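Local coordinates for protein TRAP-type C4-dicarboxylate:H+ symport system substrate-binding component DctP (Shewanella oneidensis, PDB 4MX6) that probably captures C4-dicarboxylates such as succinate in the periplasm and hands them to a TRAP-type membrane transporter for proton-linked uptake, at residues 108-113 and 323-328; 118-123 and 317-322. One frame throughout, in Å; residues are numbered along the deposited sequence.

Contact 1: 108-113 and 323-328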
loop_
_atom_site.group_PDB
_atom_site.type_symbol
_atom_site.label_atom_id
_atom_site.label_comp_id
_atom_site.label_asym_id
_atom_site.label_seq_id
_atom_site.Cartn_x
_atom_site.Cartn_y
_atom_site.Cartn_z
ATOM N N TYR A 108 -4.725 15.199 -0.710
ATOM C CA TYR A 108 -6.126 15.250 -1.137
ATOM C C TYR A 108 -7.132 15.025 -0.004
ATOM O O TYR A 108 -8.252 15.525 -0.066
ATOM C CB TYR A 108 -6.356 14.269 -2.295
ATOM C CG TYR A 108 -5.505 14.614 -3.487
ATOM C CD1 TYR A 108 -5.885 15.616 -4.368
ATOM C CD2 TYR A 108 -4.305 13.967 -3.719
ATOM C CE1 TYR A 108 -5.090 15.958 -5.446
ATOM C CE2 TYR A 108 -3.509 14.299 -4.788
ATOM C CZ TYR A 108 -3.903 15.291 -5.655
ATOM O OH TYR A 108 -3.092 15.612 -6.731
ATOM N N THR A 109 -6.734 14.277 1.021
ATOM C CA THR A 109 -7.554 14.101 2.222
ATOM C C THR A 109 -6.650 13.710 3.377
ATOM O O THR A 109 -5.592 13.136 3.149
ATOM C CB THR A 109 -8.654 13.015 2.051
ATOM O OG1 THR A 109 -9.437 12.928 3.245
ATOM C CG2 THR A 109 -8.068 11.638 1.767
ATOM N N LYS A 110 -7.069 14.016 4.605
ATOM C CA LYS A 110 -6.373 13.527 5.792
ATOM C C LYS A 110 -7.079 12.305 6.383
ATOM O O LYS A 110 -6.609 11.709 7.348
ATOM C CB LYS A 110 -6.291 14.624 6.851
ATOM C CG LYS A 110 -5.577 15.876 6.390
ATOM C CD LYS A 110 -4.113 15.624 6.080
ATOM C CE LYS A 110 -3.449 16.922 5.664
ATOM N NZ LYS A 110 -1.993 16.903 5.889
ATOM N N ARG A 111 -8.215 11.931 5.813
ATOM C CA ARG A 111 -9.025 10.877 6.411
ATOM C C ARG A 111 -8.409 9.482 6.273
ATOM O O ARG A 111 -8.602 8.624 7.152
ATOM C CB ARG A 111 -10.430 10.900 5.817
ATOM C CG ARG A 111 -11.244 12.118 6.262
ATOM C CD ARG A 111 -12.551 12.252 5.483
ATOM N NE ARG A 111 -13.402 11.075 5.636
ATOM C CZ ARG A 111 -14.496 10.840 4.921
ATOM N NH1 ARG A 111 -14.862 11.685 3.975
ATOM N NH2 ARG A 111 -15.203 9.733 5.126
ATOM N N LEU A 112 -7.648 9.246 5.200
ATOM C CA LEU A 112 -7.065 7.927 4.959
ATOM C C LEU A 112 -5.871 7.631 5.866
ATOM O O LEU A 112 -5.410 6.488 5.916
ATOM C CB LEU A 112 -6.707 7.741 3.477
ATOM C CG LEU A 112 -7.942 7.667 2.571
ATOM C CD1 LEU A 112 -7.563 7.817 1.113
ATOM C CD2 LEU A 112 -8.681 6.358 2.785
ATOM N N GLN A 113 -5.411 8.647 6.599
ATOM C CA GLN A 113 -4.318 8.490 7.553
ATOM C C GLN A 113 -4.586 7.387 8.567
ATOM O O GLN A 113 -3.652 6.806 9.116
ATOM C CB GLN A 113 -4.052 9.814 8.282
ATOM C CG GLN A 113 -3.388 10.834 7.397
ATOM C CD GLN A 113 -2.981 12.092 8.126
ATOM O OE1 GLN A 113 -1.874 12.593 7.932
ATOM N NE2 GLN A 113 -3.866 12.621 8.962
ATOM N N GLU A 323 -5.319 11.753 16.253
ATOM C CA GLU A 323 -6.709 11.432 16.553
ATOM C C GLU A 323 -7.684 12.503 16.027
ATOM O O GLU A 323 -8.756 12.178 15.505
ATOM C CB GLU A 323 -6.896 11.223 18.054
ATOM C CG GLU A 323 -8.282 10.780 18.434
ATOM C CD GLU A 323 -8.468 10.840 19.908
ATOM O OE1 GLU A 323 -7.876 9.978 20.593
ATOM O OE2 GLU A 323 -9.174 11.775 20.363
ATOM N N ASP A 324 -7.325 13.778 16.143
ATOM C CA ASP A 324 -8.219 14.844 15.659
ATOM C C ASP A 324 -8.469 14.798 14.150
ATOM O O ASP A 324 -9.620 14.902 13.708
ATOM C CB ASP A 324 -7.680 16.225 16.026
ATOM C CG ASP A 324 -7.895 16.564 17.477
ATOM O OD1 ASP A 324 -8.971 17.112 17.813
ATOM O OD2 ASP A 324 -6.980 16.287 18.278
ATOM N N GLN A 325 -7.401 14.680 13.364
ATOM C CA GLN A 325 -7.503 14.676 11.905
ATOM C C GLN A 325 -8.243 13.462 11.388
ATOM O O GLN A 325 -8.909 13.514 10.349
ATOM C CB GLN A 325 -6.114 14.662 11.263
ATOM C CG GLN A 325 -5.266 15.888 11.515
ATOM C CD GLN A 325 -3.872 15.732 10.936
ATOM O OE1 GLN A 325 -3.698 15.207 9.838
ATOM N NE2 GLN A 325 -2.865 16.164 11.687
ATOM N N VAL A 326 -8.091 12.351 12.090
ATOM C CA VAL A 326 -8.584 11.095 11.584
ATOM C C VAL A 326 -10.002 10.852 12.065
ATOM O O VAL A 326 -10.826 10.284 11.344
ATOM C CB VAL A 326 -7.661 9.961 12.024
ATOM C CG1 VAL A 326 -8.356 8.639 11.886
ATOM C CG2 VAL A 326 -6.358 10.005 11.212
ATOM N N GLY A 327 -10.276 11.306 13.286
ATOM C CA GLY A 327 -11.559 11.091 13.935
ATOM C C GLY A 327 -11.471 9.979 14.963
ATOM O O GLY A 327 -11.187 8.836 14.629
ATOM N N LYS A 328 -11.732 10.307 16.223
ATOM C CA LYS A 328 -11.743 9.287 17.266
ATOM C C LYS A 328 -12.732 8.172 16.934
ATOM O O LYS A 328 -12.453 7.005 17.176
ATOM C CB LYS A 328 -12.083 9.878 18.623
ATOM C CG LYS A 328 -11.971 8.858 19.739
ATOM C CD LYS A 328 -11.675 9.532 21.059
ATOM C CE LYS A 328 -11.625 8.558 22.239
ATOM N NZ LYS A 328 -12.952 7.907 22.506
HETATM O O HOH W 1 -10.805 8.888 8.867
#
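Q113 NE2 donates to Q325 OE1 over 2.7 Å, the one direct hydrogen bond between 108-113 and the end of helix 305-326. The N-H points fairly straight at the oxygen (156°), but the donor sits well above the plane of the Q325 carbonyl, and the two amide planes are turned 32° apart. This bond does most to orient the Q113 amide; a weak one from the same NE2 back to K110 O, at 3.3 Å, may add to it. Beyond CG both glutamines are extended, and this reach lets the two side chains meet between loop and helix. K110 flanks the bond with its aliphatic part: CD lies 3.8 Å from Q325 OE1. On the buried side V326 CG2 rests against Q113 CB at 3.7 Å, while I331 of helix 328-337 and V114 also touch the valine. A water donates to both R111 O and V326 O, each at 2.8 Å, and so links the two backbones indirectly. Within the loop, T109 OG1 accepts from R111 N, an ST turn leading into K110 and R111. Helix 305-326 ends at V326, and G327, with positive phi, is the N-cap of helix 328-337; this junction of two helices is docked on the 108-113 loop of a family 7 solute-binding protein.

Contact 2: 118-123 and 317-322; sequences PFLFND and PVWSKF
W319 leaves helix 305-326 at CB and carries its indole across to the 118-123 loop. Its chi1 of -55° sets CG anti to the carbonyl carbon, and the end of the side chain comes nearer to the loop than CB does. The five-membered part comes first: CD1 lies 4.1 Å from P118 CD. Next, NE1 donates to P118 O at 2.8 Å, the oxygen lying in the indole plane and the N-H...O angle being 154°. Farther along, CZ2 approaches L120 CA at 3.6 Å, with F119 O also at the ring edge. At the far end CH2 meets L120 CD1 at 3.7 Å; this methyl stands over one face of the six-membered ring, a CH-pi contact. Beside the indole, V318 CG1 packs on P118 CD at 3.9 Å. V335 of helix 328-337 also touches W319, and K316 makes a cation-pi contact with it. A phenylalanine at W319 would probably leave P118 O without its indole donor and open a gap beneath L120 CD1. The loop lacks regular secondary structure here, and the indole joins it to the helix in two ways: a polar edge satisfies a backbone carbonyl, while an apolar face packs on leucine.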
loop_
_atom_site.group_PDB
_atom_site.type_symbol
_atom_site.label_atom_id
_atom_site.label_comp_id
_atom_site.label_asym_id
_atom_site.label_seq_id
_atom_site.Cartn_x
_atom_site.Cartn_y
_atom_site.Cartn_z
ATOM N N PRO A 118 0.121 2.671 13.490
ATOM C CA PRO A 118 0.841 1.431 13.784
ATOM C C PRO A 118 0.082 0.512 14.738
ATOM O O PRO A 118 -0.428 0.955 15.768
ATOM C CB PRO A 118 2.150 1.932 14.401
ATOM C CG PRO A 118 1.841 3.349 14.873
ATOM C CD PRO A 118 0.878 3.874 13.883
ATOM N N PHE A 119 0.016 -0.758 14.374
ATOM C CA PHE A 119 -0.641 -1.806 15.148
ATOM C C PHE A 119 -2.154 -1.572 15.324
ATOM O O PHE A 119 -2.780 -2.148 16.211
ATOM C CB PHE A 119 0.042 -2.010 16.510
ATOM C CG PHE A 119 1.472 -2.481 16.402
ATOM C CD1 PHE A 119 1.761 -3.796 16.100
ATOM C CD2 PHE A 119 2.521 -1.603 16.607
ATOM C CE1 PHE A 119 3.082 -4.220 16.003
ATOM C CE2 PHE A 119 3.832 -2.030 16.506
ATOM C CZ PHE A 119 4.106 -3.339 16.209
ATOM N N LEU A 120 -2.760 -0.780 14.451
ATOM C CA LEU A 120 -4.206 -0.593 14.507
ATOM C C LEU A 120 -4.959 -1.886 14.181
ATOM O O LEU A 120 -5.905 -2.259 14.883
ATOM C CB LEU A 120 -4.626 0.530 13.563
ATOM C CG LEU A 120 -6.124 0.842 13.511
ATOM C CD1 LEU A 120 -6.690 1.190 14.887
ATOM C CD2 LEU A 120 -6.352 1.978 12.515
ATOM N N PHE A 121 -4.562 -2.531 13.088
ATOM C CA PHE A 121 -5.190 -3.765 12.645
ATOM C C PHE A 121 -4.319 -4.964 12.989
ATOM O O PHE A 121 -3.109 -4.965 12.745
ATOM C CB PHE A 121 -5.400 -3.732 11.133
ATOM C CG PHE A 121 -6.238 -2.580 10.676
ATOM C CD1 PHE A 121 -7.606 -2.560 10.899
ATOM C CD2 PHE A 121 -5.665 -1.505 10.023
ATOM C CE1 PHE A 121 -8.384 -1.487 10.475
ATOM C CE2 PHE A 121 -6.452 -0.435 9.602
ATOM C CZ PHE A 121 -7.807 -0.436 9.845
ATOM N N ASN A 122 -4.928 -5.992 13.563
ATOM C CA ASN A 122 -4.175 -7.181 13.945
ATOM C C ASN A 122 -3.654 -7.921 12.719
ATOM O O ASN A 122 -2.533 -8.461 12.712
ATOM C CB ASN A 122 -5.049 -8.157 14.737
ATOM C CG ASN A 122 -5.406 -7.649 16.120
ATOM O OD1 ASN A 122 -4.802 -6.704 16.622
ATOM N ND2 ASN A 122 -6.388 -8.291 16.751
ATOM N N ASP A 123 -4.483 -7.955 11.685
ATOM C CA ASP A 123 -4.214 -8.779 10.523
ATOM C C ASP A 123 -5.104 -8.327 9.366
ATOM O O ASP A 123 -5.909 -7.397 9.515
ATOM C CB ASP A 123 -4.418 -10.268 10.842
ATOM C CG ASP A 123 -5.787 -10.565 11.388
ATOM O OD1 ASP A 123 -6.762 -9.896 10.990
ATOM O OD2 ASP A 123 -5.888 -11.490 12.235
ATOM N N PRO A 317 1.172 6.551 21.121
ATOM C CA PRO A 317 1.125 8.017 21.018
ATOM C C PRO A 317 0.990 8.555 19.586
ATOM O O PRO A 317 0.560 9.701 19.411
ATOM C CB PRO A 317 2.439 8.463 21.671
ATOM C CG PRO A 317 2.727 7.395 22.654
ATOM C CD PRO A 317 2.326 6.110 21.924
ATOM N N VAL A 318 1.337 7.764 18.576
ATOM C CA VAL A 318 1.127 8.194 17.192
ATOM C C VAL A 318 -0.372 8.328 16.932
ATOM O O VAL A 318 -0.816 9.255 16.257
ATOM C CB VAL A 318 1.763 7.196 16.202
ATOM C CG1 VAL A 318 1.450 7.593 14.766
ATOM C CG2 VAL A 318 3.271 7.100 16.435
ATOM N N TRP A 319 -1.158 7.406 17.471
ATOM C CA TRP A 319 -2.604 7.523 17.325
ATOM C C TRP A 319 -3.089 8.809 17.985
ATOM O O TRP A 319 -3.941 9.511 17.447
ATOM C CB TRP A 319 -3.323 6.346 17.957
ATOM C CG TRP A 319 -2.951 4.953 17.532
ATOM C CD1 TRP A 319 -1.815 4.512 16.896
ATOM C CD2 TRP A 319 -3.740 3.786 17.790
ATOM N NE1 TRP A 319 -1.868 3.143 16.756
ATOM C CE2 TRP A 319 -3.037 2.679 17.287
ATOM C CE3 TRP A 319 -4.978 3.575 18.415
ATOM C CZ2 TRP A 319 -3.523 1.383 17.386
ATOM C CZ3 TRP A 319 -5.467 2.286 18.495
ATOM C CH2 TRP A 319 -4.740 1.209 17.992
ATOM N N SER A 320 -2.550 9.120 19.160
ATOM C CA SER A 320 -2.950 10.330 19.876
ATOM C C SER A 320 -2.606 11.591 19.089
ATOM O O SER A 320 -3.369 12.559 19.080
ATOM C CB SER A 320 -2.302 10.352 21.256
ATOM O OG SER A 320 -2.722 9.206 21.963
ATOM N N LYS A 321 -1.462 11.586 18.414
ATOM C CA LYS A 321 -1.059 12.735 17.615
ATOM C C LYS A 321 -2.040 13.014 16.470
ATOM O O LYS A 321 -2.289 14.163 16.123
ATOM C CB LYS A 321 0.335 12.487 17.055
ATOM C CG LYS A 321 0.890 13.605 16.191
ATOM C CD LYS A 321 2.303 13.291 15.727
ATOM C CE LYS A 321 2.766 14.268 14.668
ATOM N NZ LYS A 321 2.922 15.632 15.195
ATOM N N PHE A 322 -2.599 11.959 15.891
ATOM C CA PHE A 322 -3.455 12.103 14.716
ATOM C C PHE A 322 -4.952 11.972 14.998
ATOM O O PHE A 322 -5.774 12.097 14.084
ATOM C CB PHE A 322 -3.014 11.122 13.627
ATOM C CG PHE A 322 -1.720 11.510 13.007
ATOM C CD1 PHE A 322 -1.704 12.416 11.971
ATOM C CD2 PHE A 322 -0.518 11.040 13.505
ATOM C CE1 PHE A 322 -0.522 12.805 11.407
ATOM C CE2 PHE A 322 0.673 11.437 12.959
ATOM C CZ PHE A 322 0.679 12.328 11.915
#

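Both contacts pin the chain between helices 86-91 and 124-132 onto helix 305-326, and their centres lie about 12 Å apart. Along the sequence, contact 2 is nested inside the loop closed by contact 1. They meet directly where Q113 NE2 of contact 1 packs at 3.7 Å against CD1 of F322, which lies between W319 and Q325 on the helix. Contact 1 is partly buried, contact 2 buried. The Q113 side chain is about 10 Å from that of the succinate-binding K104; contact 2 lies away from the succinate-binding residues.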